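Beta-alanyl-CoA:ammonia lyase 2 (Clostridium propionicum, PDB 4MTU) probably catalyses the reversible elimination of ammonia from beta-alanyl-CoA to give acrylyl-CoA, and is a hot dog fold protein that binds a zinc ion. Local coordinates at residues D16-Y19 / V24-A27; V42-D47 / S135-A140; P62-D67 / V96-P101. One frame throughout, in Å; residues are numbered along the deposited sequence.

Contact 1: residues D16-Y19 / V24-A27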
ATOM      1  N   ASP A  16      -3.896   5.759  -5.613  1.00  9.88           N
ATOM      2  CA  ASP A  16      -5.321   5.762  -5.391  1.00 10.13           C
ATOM      3  C   ASP A  16      -6.086   5.228  -6.597  1.00  9.95           C
ATOM      4  O   ASP A  16      -7.279   4.920  -6.469  1.00 10.64           O
ATOM      5  CB  ASP A  16      -5.817   7.162  -5.035  1.00 10.27           C
ATOM      6  CG  ASP A  16      -5.282   7.580  -3.662  1.00 11.12           C
ATOM      7  OD1 ASP A  16      -5.670   6.918  -2.661  1.00 12.59           O
ATOM      8  OD2 ASP A  16      -4.499   8.549  -3.589  1.00 11.85           O
ATOM      9  N   ALA A  17      -5.447   5.098  -7.769  1.00  9.94           N
ATOM     10  CA  ALA A  17      -6.142   4.470  -8.881  1.00  9.98           C
ATOM     11  C   ALA A  17      -6.584   3.089  -8.463  1.00  9.75           C
ATOM     12  O   ALA A  17      -5.874   2.379  -7.745  1.00 10.45           O
ATOM     13  CB  ALA A  17      -5.211   4.361 -10.081  1.00 10.67           C
ATOM     14  N   HIS A  18      -7.733   2.677  -8.987  1.00 10.14           N
ATOM     15  CA  HIS A  18      -8.287   1.360  -8.675  1.00  9.78           C
ATOM     16  C   HIS A  18      -8.670   0.602  -9.940  1.00 10.05           C
ATOM     17  O   HIS A  18      -8.319  -0.558 -10.094  1.00 11.35           O
ATOM     18  CB  HIS A  18      -9.479   1.512  -7.723  1.00 11.18           C
ATOM     19  CG  HIS A  18      -9.820   0.248  -7.067  1.00 11.51           C
ATOM     20  ND1 HIS A  18      -9.083  -0.239  -6.000  1.00 12.69           N
ATOM     21  CD2 HIS A  18     -10.836  -0.647  -7.353  1.00 12.70           C
ATOM     22  CE1 HIS A  18      -9.642  -1.365  -5.645  1.00 13.31           C
ATOM     23  NE2 HIS A  18     -10.666  -1.678  -6.428  1.00 13.30           N
ATOM     24  N   TYR A  19      -9.430   1.229 -10.794  1.00 11.56           N
ATOM     25  CA  TYR A  19      -9.788   0.644 -12.073  1.00 12.16           C
ATOM     26  C   TYR A  19      -8.792   1.073 -13.102  1.00 12.05           C
ATOM     27  O   TYR A  19      -7.945   1.960 -12.864  1.00 13.49           O
ATOM     28  CB  TYR A  19     -11.229   1.005 -12.457  1.00 15.91           C
ATOM     29  CG  TYR A  19     -12.178   0.515 -11.395  1.00 18.80           C
ATOM     30  CD1 TYR A  19     -12.450  -0.851 -11.206  1.00 20.07           C
ATOM     31  CD2 TYR A  19     -12.805   1.407 -10.460  1.00 21.60           C
ATOM     32  CE1 TYR A  19     -13.297  -1.328 -10.218  1.00 23.82           C
ATOM     33  CE2 TYR A  19     -13.654   0.892  -9.507  1.00 26.13           C
ATOM     34  CZ  TYR A  19     -13.916  -0.465  -9.367  1.00 28.97           C
ATOM     35  OH  TYR A  19     -14.786  -0.872  -8.328  1.00 41.71           O
ATOM     36  N   VAL A  24     -10.333   6.295  -9.808  1.00 10.48           N
ATOM     37  CA  VAL A  24     -10.397   5.961  -8.394  1.00 10.29           C
ATOM     38  C   VAL A  24     -11.768   5.360  -8.105  1.00 10.53           C
ATOM     39  O   VAL A  24     -12.782   5.730  -8.713  1.00 12.15           O
ATOM     40  CB  VAL A  24     -10.135   7.209  -7.541  1.00 10.52           C
ATOM     41  CG1 VAL A  24     -10.151   6.912  -6.075  1.00 11.00           C
ATOM     42  CG2 VAL A  24      -8.809   7.867  -7.954  1.00 11.13           C
ATOM     43  N   ASN A  25     -11.808   4.377  -7.197  1.00 10.39           N
ATOM     44  CA  ASN A  25     -13.051   3.755  -6.784  1.00 10.47           C
ATOM     45  C   ASN A  25     -13.823   4.632  -5.796  1.00 10.64           C
ATOM     46  O   ASN A  25     -13.264   5.378  -4.986  1.00 11.09           O
ATOM     47  CB  ASN A  25     -12.772   2.378  -6.192  1.00 10.72           C
ATOM     48  CG  ASN A  25     -11.794   2.314  -5.060  1.00 10.68           C
ATOM     49  OD1 ASN A  25     -10.900   3.164  -4.945  1.00 11.82           O
ATOM     50  ND2 ASN A  25     -11.857   1.252  -4.267  1.00 12.67           N
ATOM     51  N   GLY A  26     -15.159   4.512  -5.812  1.00 11.44           N
ATOM     52  CA  GLY A  26     -15.978   5.242  -4.873  1.00 12.54           C
ATOM     53  C   GLY A  26     -15.675   4.893  -3.403  1.00 11.67           C
ATOM     54  O   GLY A  26     -15.793   5.740  -2.516  1.00 12.21           O
ATOM     55  N   ALA A  27     -15.248   3.664  -3.156  1.00 11.62           N
ATOM     56  CA  ALA A  27     -14.893   3.276  -1.809  1.00 11.74           C
ATOM     57  C   ALA A  27     -13.763   4.122  -1.228  1.00 10.90           C
ATOM     58  O   ALA A  27     -13.652   4.219  -0.009  1.00 11.91           O
ATOM     59  CB  ALA A  27     -14.551   1.801  -1.711  1.00 12.91           C
TER
HETATM   60  O   HOH W   1      -8.358   3.844  -4.118  1.00 13.57           O

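Contact 2: residues V42-D47 / S135-A140. With ZN (zinc ion), chain B.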
ATOM      1  N   VAL A  42     -13.878  11.658  18.225  1.00 11.00           N
ATOM      2  CA  VAL A  42     -12.839  12.070  19.156  1.00 10.84           C
ATOM      3  C   VAL A  42     -13.232  13.389  19.814  1.00 10.92           C
ATOM      4  O   VAL A  42     -13.113  13.576  21.034  1.00 11.74           O
ATOM      5  CB  VAL A  42     -11.459  12.176  18.432  1.00 11.58           C
ATOM      6  CG1 VAL A  42     -10.420  12.804  19.373  1.00 12.21           C
ATOM      7  CG2 VAL A  42     -11.024  10.791  17.940  1.00 12.54           C
ATOM      8  N   TYR A  43     -13.672  14.330  18.992  1.00 11.23           N
ATOM      9  CA  TYR A  43     -14.020  15.649  19.518  1.00 11.71           C
ATOM     10  C   TYR A  43     -15.275  15.682  20.394  1.00 12.24           C
ATOM     11  O   TYR A  43     -15.330  16.414  21.366  1.00 12.93           O
ATOM     12  CB  TYR A  43     -14.161  16.660  18.374  1.00 12.16           C
ATOM     13  CG  TYR A  43     -12.901  16.914  17.601  1.00 12.14           C
ATOM     14  CD1 TYR A  43     -11.628  16.697  18.117  1.00 13.49           C
ATOM     15  CD2 TYR A  43     -12.961  17.391  16.286  1.00 12.42           C
ATOM     16  CE1 TYR A  43     -10.486  16.918  17.393  1.00 13.33           C
ATOM     17  CE2 TYR A  43     -11.815  17.614  15.575  1.00 12.89           C
ATOM     18  CZ  TYR A  43     -10.576  17.393  16.099  1.00 13.16           C
ATOM     19  OH  TYR A  43      -9.427  17.581  15.370  1.00 14.97           O
ATOM     20  N   VAL A  44     -16.281  14.889  20.038  1.00 11.44           N
ATOM     21  CA  VAL A  44     -17.552  14.967  20.775  1.00 12.07           C
ATOM     22  C   VAL A  44     -17.513  14.166  22.065  1.00 11.78           C
ATOM     23  O   VAL A  44     -18.198  14.526  23.036  1.00 13.16           O
ATOM     24  CB  VAL A  44     -18.760  14.567  19.880  1.00 12.93           C
ATOM     25  CG1 VAL A  44     -18.879  13.096  19.700  1.00 13.43           C
ATOM     26  CG2 VAL A  44     -20.017  15.216  20.465  1.00 14.82           C
ATOM     27  N   ASP A  45     -16.760  13.062  22.111  1.00 11.90           N
ATOM     28  CA  ASP A  45     -16.800  12.174  23.289  1.00 11.52           C
ATOM     29  C   ASP A  45     -15.497  11.434  23.553  1.00 11.56           C
ATOM     30  O   ASP A  45     -15.497  10.533  24.414  1.00 12.19           O
ATOM     31  CB  ASP A  45     -18.015  11.288  23.307  1.00 12.22           C
ATOM     32  CG  ASP A  45     -19.206  11.816  24.058  1.00 12.70           C
ATOM     33  OD1 ASP A  45     -20.345  11.801  23.565  1.00 14.68           O
ATOM     34  OD2 ASP A  45     -19.018  12.327  25.211  1.00 13.90           O
ATOM     35  N   GLY A  46     -14.396  11.781  22.917  1.00 11.36           N
ATOM     36  CA  GLY A  46     -13.114  11.297  23.362  1.00 11.55           C
ATOM     37  C   GLY A  46     -12.821   9.826  23.117  1.00 10.99           C
ATOM     38  O   GLY A  46     -12.012   9.235  23.858  1.00 11.52           O
ATOM     39  N   ASP A  47     -13.397   9.255  22.067  1.00 11.49           N
ATOM     40  CA  ASP A  47     -13.191   7.854  21.712  1.00 11.81           C
ATOM     41  C   ASP A  47     -13.183   7.750  20.182  1.00 11.52           C
ATOM     42  O   ASP A  47     -13.921   8.507  19.539  1.00 12.53           O
ATOM     43  CB  ASP A  47     -14.292   7.003  22.313  1.00 13.10           C
ATOM     44  CG  ASP A  47     -13.990   5.523  22.258  1.00 13.21           C
ATOM     45  OD1 ASP A  47     -14.315   4.867  21.221  1.00 16.11           O
ATOM     46  OD2 ASP A  47     -13.415   4.976  23.232  1.00 14.94           O
ATOM     47  N   SER A 135     -13.056  22.463  21.873  1.00 17.10           N
ATOM     48  CA  SER A 135     -13.875  23.545  22.377  1.00 18.97           C
ATOM     49  C   SER A 135     -15.142  23.782  21.592  1.00 18.33           C
ATOM     50  O   SER A 135     -16.185  24.161  22.200  1.00 20.18           O
ATOM     51  CB  SER A 135     -13.037  24.820  22.526  1.00 22.18           C
ATOM     52  OG  SER A 135     -12.560  25.244  21.247  1.00 27.14           O
ATOM     53  N   SER A 136     -15.167  23.550  20.278  1.00 17.17           N
ATOM     54  CA  SER A 136     -16.383  23.801  19.507  1.00 17.78           C
ATOM     55  C   SER A 136     -17.495  22.803  19.838  1.00 17.20           C
ATOM     56  O   SER A 136     -18.661  23.038  19.462  1.00 18.63           O
ATOM     57  CB  SER A 136     -16.115  23.817  18.010  1.00 18.80           C
ATOM     58  OG  SER A 136     -15.989  22.568  17.493  1.00 22.49           O
ATOM     59  N   PHE A 137     -17.179  21.737  20.525  1.00 15.73           N
ATOM     60  CA  PHE A 137     -18.126  20.660  20.878  1.00 15.65           C
ATOM     61  C   PHE A 137     -18.604  20.767  22.311  1.00 16.38           C
ATOM     62  O   PHE A 137     -19.304  19.860  22.779  1.00 16.96           O
ATOM     63  CB  PHE A 137     -17.524  19.274  20.619  1.00 15.53           C
ATOM     64  CG  PHE A 137     -17.269  19.035  19.133  1.00 15.34           C
ATOM     65  CD1 PHE A 137     -16.190  19.602  18.471  1.00 16.87           C
ATOM     66  CD2 PHE A 137     -18.123  18.260  18.357  1.00 16.60           C
ATOM     67  CE1 PHE A 137     -15.977  19.419  17.097  1.00 16.50           C
ATOM     68  CE2 PHE A 137     -17.931  18.031  17.012  1.00 17.60           C
ATOM     69  CZ  PHE A 137     -16.881  18.646  16.371  1.00 16.73           C
ATOM     70  N   LYS A 138     -18.261  21.833  23.006  1.00 17.82           N
ATOM     71  CA  LYS A 138     -18.509  21.932  24.442  1.00 22.07           C
ATOM     72  C   LYS A 138     -19.981  21.873  24.745  1.00 24.12           C
ATOM     73  O   LYS A 138     -20.369  21.462  25.838  1.00 29.09           O
ATOM     74  CB  LYS A 138     -17.905  23.227  25.022  1.00 23.96           C
ATOM     75  CG  LYS A 138     -18.501  24.541  24.609  1.00 28.73           C
ATOM     76  N   ASP A 139     -20.849  22.267  23.840  1.00 24.35           N
ATOM     77  CA  ASP A 139     -22.262  22.210  24.265  1.00 30.05           C
ATOM     78  C   ASP A 139     -22.967  21.023  23.640  1.00 28.50           C
ATOM     79  O   ASP A 139     -24.205  21.055  23.614  1.00 30.11           O
ATOM     80  CB  ASP A 139     -22.812  23.579  23.886  1.00 35.22           C
ATOM     81  CG  ASP A 139     -22.217  24.636  24.835  1.00 41.15           C
ATOM     82  OD1 ASP A 139     -22.274  24.398  26.071  1.00 43.32           O
ATOM     83  OD2 ASP A 139     -21.651  25.684  24.439  1.00 44.90           O
ATOM     84  N   ALA A 140     -22.135  20.084  23.211  0.58 23.98           N
ATOM     85  CA  ALA A 140     -22.761  18.829  22.879  0.58 21.80           C
ATOM     86  C   ALA A 140     -23.502  18.380  24.138  0.58 22.74           C
ATOM     87  O   ALA A 140     -23.183  18.193  25.286  0.58 22.68           O
ATOM     88  CB  ALA A 140     -21.777  17.768  22.458  0.58 21.20           C
TER
HETATM   89 ZN    ZN B 201     -21.056  12.932  25.465  1.00 14.86          ZN
HETATM   90  O   HOH W   2     -20.642  14.742  24.358  1.00 16.13           O
HETATM   91  O   HOH W   3     -20.973  14.225  27.117  1.00 16.87           O
HETATM   92  O   HOH W   4     -21.286  11.367  26.859  1.00 17.22           O

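Contact 3: residues P62-D67 / V96-P101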
ATOM      1  N   PRO A  62     -17.051  11.276 -11.254  1.00 13.78           N
ATOM      2  CA  PRO A  62     -15.890  10.383 -11.189  1.00 13.99           C
ATOM      3  C   PRO A  62     -14.689  11.120 -10.640  1.00 12.31           C
ATOM      4  O   PRO A  62     -14.549  12.318 -10.819  1.00 13.69           O
ATOM      5  CB  PRO A  62     -15.685   9.998 -12.667  1.00 15.84           C
ATOM      6  CG  PRO A  62     -16.220  11.166 -13.440  1.00 18.76           C
ATOM      7  CD  PRO A  62     -17.394  11.685 -12.661  1.00 16.60           C
ATOM      8  N   VAL A  63     -13.783  10.347 -10.027  1.00 11.47           N
ATOM      9  CA  VAL A  63     -12.554  10.843  -9.433  1.00 11.01           C
ATOM     10  C   VAL A  63     -11.379  10.101 -10.084  1.00 10.47           C
ATOM     11  O   VAL A  63     -11.444   8.881 -10.223  1.00 11.07           O
ATOM     12  CB  VAL A  63     -12.597  10.604  -7.901  1.00 11.18           C
ATOM     13  CG1 VAL A  63     -11.276  11.014  -7.272  1.00 11.62           C
ATOM     14  CG2 VAL A  63     -13.747  11.354  -7.260  1.00 12.52           C
ATOM     15  N   TYR A  64     -10.366  10.883 -10.426  1.00 10.68           N
ATOM     16  CA  TYR A  64      -9.169  10.366 -11.115  1.00 10.71           C
ATOM     17  C   TYR A  64      -7.903  10.694 -10.368  1.00 10.23           C
ATOM     18  O   TYR A  64      -7.840  11.644  -9.563  1.00 10.75           O
ATOM     19  CB  TYR A  64      -9.089  10.995 -12.506  1.00 11.93           C
ATOM     20  CG  TYR A  64     -10.228  10.594 -13.434  1.00 12.50           C
ATOM     21  CD1 TYR A  64     -10.151   9.433 -14.156  1.00 13.34           C
ATOM     22  CD2 TYR A  64     -11.339  11.406 -13.530  1.00 15.18           C
ATOM     23  CE1 TYR A  64     -11.220   9.061 -14.990  1.00 16.40           C
ATOM     24  CE2 TYR A  64     -12.394  11.094 -14.326  1.00 18.73           C
ATOM     25  CZ  TYR A  64     -12.305   9.921 -15.047  1.00 17.72           C
ATOM     26  OH  TYR A  64     -13.373   9.566 -15.903  1.00 25.47           O
ATOM     27  N   VAL A  65      -6.844   9.969 -10.688  1.00 10.34           N
ATOM     28  CA  VAL A  65      -5.470  10.321 -10.283  1.00 10.18           C
ATOM     29  C   VAL A  65      -5.258  11.787 -10.618  1.00 10.13           C
ATOM     30  O   VAL A  65      -5.599  12.265 -11.718  1.00 10.77           O
ATOM     31  CB  VAL A  65      -4.465   9.435 -11.017  1.00 10.61           C
ATOM     32  CG1 VAL A  65      -3.041   9.875 -10.729  1.00 11.14           C
ATOM     33  CG2 VAL A  65      -4.669   7.979 -10.630  1.00 10.68           C
ATOM     34  N   GLY A  66      -4.648  12.522  -9.668  1.00 10.36           N
ATOM     35  CA  GLY A  66      -4.325  13.914  -9.819  1.00 10.88           C
ATOM     36  C   GLY A  66      -5.416  14.857  -9.399  1.00 11.01           C
ATOM     37  O   GLY A  66      -5.246  16.077  -9.379  1.00 12.27           O
ATOM     38  N   ASP A  67      -6.563  14.322  -9.015  1.00 10.51           N
ATOM     39  CA  ASP A  67      -7.604  15.159  -8.409  1.00 10.55           C
ATOM     40  C   ASP A  67      -7.198  15.495  -6.977  1.00 10.49           C
ATOM     41  O   ASP A  67      -6.736  14.653  -6.203  1.00 12.94           O
ATOM     42  CB  ASP A  67      -8.935  14.422  -8.387  1.00 11.17           C
ATOM     43  CG  ASP A  67      -9.583  14.308  -9.757  1.00 11.66           C
ATOM     44  OD1 ASP A  67      -9.130  14.968 -10.729  1.00 12.42           O
ATOM     45  OD2 ASP A  67     -10.655  13.601  -9.825  1.00 12.55           O
ATOM     46  N   VAL A  96      -5.804  18.389 -16.435  1.00 11.79           N
ATOM     47  CA  VAL A  96      -6.607  18.818 -17.622  1.00 12.85           C
ATOM     48  C   VAL A  96      -6.978  17.619 -18.501  1.00 13.54           C
ATOM     49  O   VAL A  96      -8.115  17.592 -18.979  1.00 16.62           O
ATOM     50  CB  VAL A  96      -5.854  19.878 -18.393  1.00 14.00           C
ATOM     51  CG1 VAL A  96      -6.590  20.227 -19.686  1.00 17.52           C
ATOM     52  CG2 VAL A  96      -5.764  21.171 -17.544  1.00 14.53           C
ATOM     53  N   ASP A  97      -6.059  16.689 -18.762  1.00 13.88           N
ATOM     54  CA  ASP A  97      -6.310  15.585 -19.684  1.00 13.94           C
ATOM     55  C   ASP A  97      -5.735  14.295 -19.157  1.00 13.61           C
ATOM     56  O   ASP A  97      -4.567  13.922 -19.442  1.00 13.92           O
ATOM     57  CB  ASP A  97      -5.744  15.861 -21.090  1.00 16.04           C
ATOM     58  CG  ASP A  97      -6.091  14.762 -22.075  1.00 17.87           C
ATOM     59  OD1 ASP A  97      -6.851  13.812 -21.703  1.00 18.25           O
ATOM     60  OD2 ASP A  97      -5.615  14.798 -23.205  1.00 20.16           O
ATOM     61  N   ILE A  98      -6.548  13.529 -18.405  1.00 14.40           N
ATOM     62  CA  ILE A  98      -6.122  12.280 -17.824  1.00 14.23           C
ATOM     63  C   ILE A  98      -5.762  11.260 -18.864  1.00 14.13           C
ATOM     64  O   ILE A  98      -5.071  10.256 -18.562  1.00 15.70           O
ATOM     65  CB  ILE A  98      -7.187  11.750 -16.822  1.00 16.22           C
ATOM     66  CG1 ILE A  98      -6.615  10.757 -15.819  1.00 17.06           C
ATOM     67  CG2 ILE A  98      -8.350  11.077 -17.551  1.00 20.67           C
ATOM     68  CD1 ILE A  98      -5.588  11.353 -14.881  1.00 17.00           C
ATOM     69  N   THR A  99      -6.285  11.403 -20.080  1.00 14.12           N
ATOM     70  CA  THR A  99      -6.046  10.423 -21.111  1.00 14.47           C
ATOM     71  C   THR A  99      -4.667  10.550 -21.734  1.00 14.66           C
ATOM     72  O   THR A  99      -4.285   9.657 -22.517  1.00 17.28           O
ATOM     73  CB  THR A  99      -7.073  10.473 -22.255  1.00 16.76           C
ATOM     74  OG1 THR A  99      -6.844  11.591 -23.126  1.00 17.68           O
ATOM     75  CG2 THR A  99      -8.507  10.494 -21.691  1.00 17.39           C
ATOM     76  N   ASN A 100      -3.913  11.594 -21.452  1.00 13.73           N
ATOM     77  CA  ASN A 100      -2.553  11.753 -21.975  1.00 13.66           C
ATOM     78  C   ASN A 100      -1.571  11.723 -20.822  1.00 13.02           C
ATOM     79  O   ASN A 100      -1.428  12.716 -20.121  1.00 13.16           O
ATOM     80  CB  ASN A 100      -2.419  13.074 -22.733  1.00 14.74           C
ATOM     81  CG  ASN A 100      -1.037  13.259 -23.289  1.00 15.18           C
ATOM     82  OD1 ASN A 100      -0.108  12.463 -23.044  1.00 16.83           O
ATOM     83  ND2 ASN A 100      -0.869  14.352 -24.051  1.00 19.46           N
ATOM     84  N   PRO A 101      -0.944  10.582 -20.546  1.00 13.74           N
ATOM     85  CA  PRO A 101      -0.094  10.483 -19.383  1.00 13.86           C
ATOM     86  C   PRO A 101       1.056  11.446 -19.325  1.00 13.56           C
ATOM     87  O   PRO A 101       1.556  11.685 -18.219  1.00 14.80           O
ATOM     88  CB  PRO A 101       0.421   9.040 -19.419  1.00 15.46           C
ATOM     89  CG  PRO A 101      -0.662   8.338 -20.138  1.00 17.54           C
ATOM     90  CD  PRO A 101      -1.082   9.274 -21.258  1.00 16.75           C
TER

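Contact 1: residues D16-Y19 / V24-A27
His18 and Asn25 form a flat amide-on-imidazole stack within the loop between strand 4-11 and helix 27-45. The evidence is direct: ring and amide planes lie only 3° apart, and Asn25 ND2 sits 3.5 Å above the His18 ring plane, over its centre. The two CG atoms, His18 CG and Asn25 CG, are also 3.5 Å apart. Asn25 chi1 of 55° sets its CG between the backbone N and carbonyl carbon, which lays the amide over the imidazole. A water fixes the other end of the amide, donating to Asn25 OD1 and Asp16 O at 2.8 Å each. In the hot dog fold an antiparallel sheet wraps one long helix, here 27-45, and this loop folds back on itself just ahead of that helix. Tyr19 adds a second aromatic wall: its CE2 reaches Asn25 CB at 3.7 Å, with ring and amide planes nearly perpendicular. Val24 meets Asp16 through both branches, CG1 lying 3.5 Å from Asp16 O. The imidazole is held at both nitrogens by other chains, NE2 by Asp35 of the third subunit and ND1 by Lys15 of the second. Asn25 N, by contrast, is buried with no partner in the model.

Contact 2: residues V42-D47 / S135-A140
The backbones draw nearest at Val44 and Phe137, whose CA atoms are 5.7 Å apart, where the C-terminal end of helix 27-45 passes the 3-10 segment 135-137. With no hydrogen bond between the segments, the join rests on side chains. Phe137 presents a face to Tyr43 CB, which stands 3.7 Å from the ring centroid and 18° off the normal, a CH-pi contact. The closest atom pair, Tyr43 CB and Phe137 CE1, measures 3.5 Å. The two rings meet obliquely, their planes inclined at 47°, and the tyrosine ring leads away from the contact, its OH bonding to Glu39. Val44 approaches the phenylalanine at about a right angle, CB lying 4.0 Å from Phe137 CD2. Val44 CG2 also points to the methyl of Ala140, but that residue has two conformers, which makes the detail doubtful.

One residue further on, Asp45 grips the zinc ion with both carboxylate oxygens, OD1 at 2.3 Å and OD2 at 2.1 Å. His142, just beyond the second segment, and three waters complete six ligand atoms. One of these waters donates to Val44 O at 2.8 Å, coupling the helix end to the metal's shell. Gly46 then leaves helical geometry with positive phi, its N bonded to Val42 O. Strand 4-11 packs on Tyr43 through Lys4 and Val6, while Ile75 of strand 68-78 meets both Val44 and Phe137, wedging this helix end and the C-terminal tail against the sheet.

Contact 3: residues P62-D67 / V96-P101
Ile98 carries this contact alone on its side, meeting Tyr64 and Val65 between two loops at one end of the sheet. The closest approach is to the backbone: Ile98 CD1 lies 3.3 Å from Val65 O, a tight fit for a methyl against a carbonyl. Ile98 CG1 runs anti to its own backbone N (chi1 -159°), which extends this branch across to the other loop. The tyrosine is met less closely. Ile98 CG1 is 4.1 Å from Tyr64 CD1, and CG2 stands 4.2 Å above one face of the ring, offset toward the rim. Only 134 Å² is buried between the segments, both sides summed, so the seam is thin. Thr20 of the fifth subunit packs on both Val65 and Ile98 and thickens it.

Beyond Ile98 the second loop has its more solvent-exposed residues, and its order comes from its own bonds. Asp97 OD1 accepts from Thr99 OG1 at 2.6 Å, on the syn side and close to the carboxylate plane, and from Thr99 N at 3.0 Å, well above that plane. The second bond closes an Asx turn, laid over a type I beta turn from Asp97 to Asn100. Thr99 itself is exposed, though it touches Gln102 of the second subunit.

The first loop is held by bonds of its own. Tyr64 N donates to Asp67 OD2 at 2.8 Å, nearly straight at 175° but from well above the carboxylate plane, and the same oxygen takes a salt bridge from Lys91, which probably favours the ionised carboxylate. Asp67 N returns a bond to Tyr64 O, closing a type II beta turn with Gly66 at its positive-phi position. The arrangement is thus one of turn against turn, joining the connections 50-59 to 68-78 and 82-95 to 106-123 of the antiparallel hot dog sheet.

How the contacts relate
From the N terminus, contact 1 comes first and closes a short loop, four residues between its segments, after strand 4-11 and before helix 27-45. Contact 2 opens at the far end of that helix and closes only near the C terminus, spanning most of the sheet. Contact 3 falls wholly within that span, tying two inter-strand connections. Contacts 1 and 3 adjoin, with centres 12 Å apart: Val24 N probably bonds to Val63 O at 2.8 Å, and Ala17 packs on Val65. Contact 2 lies on the opposite side of the chain's centre, its nearest atoms about 19 Å from contact 1 and about 22 Å from contact 3.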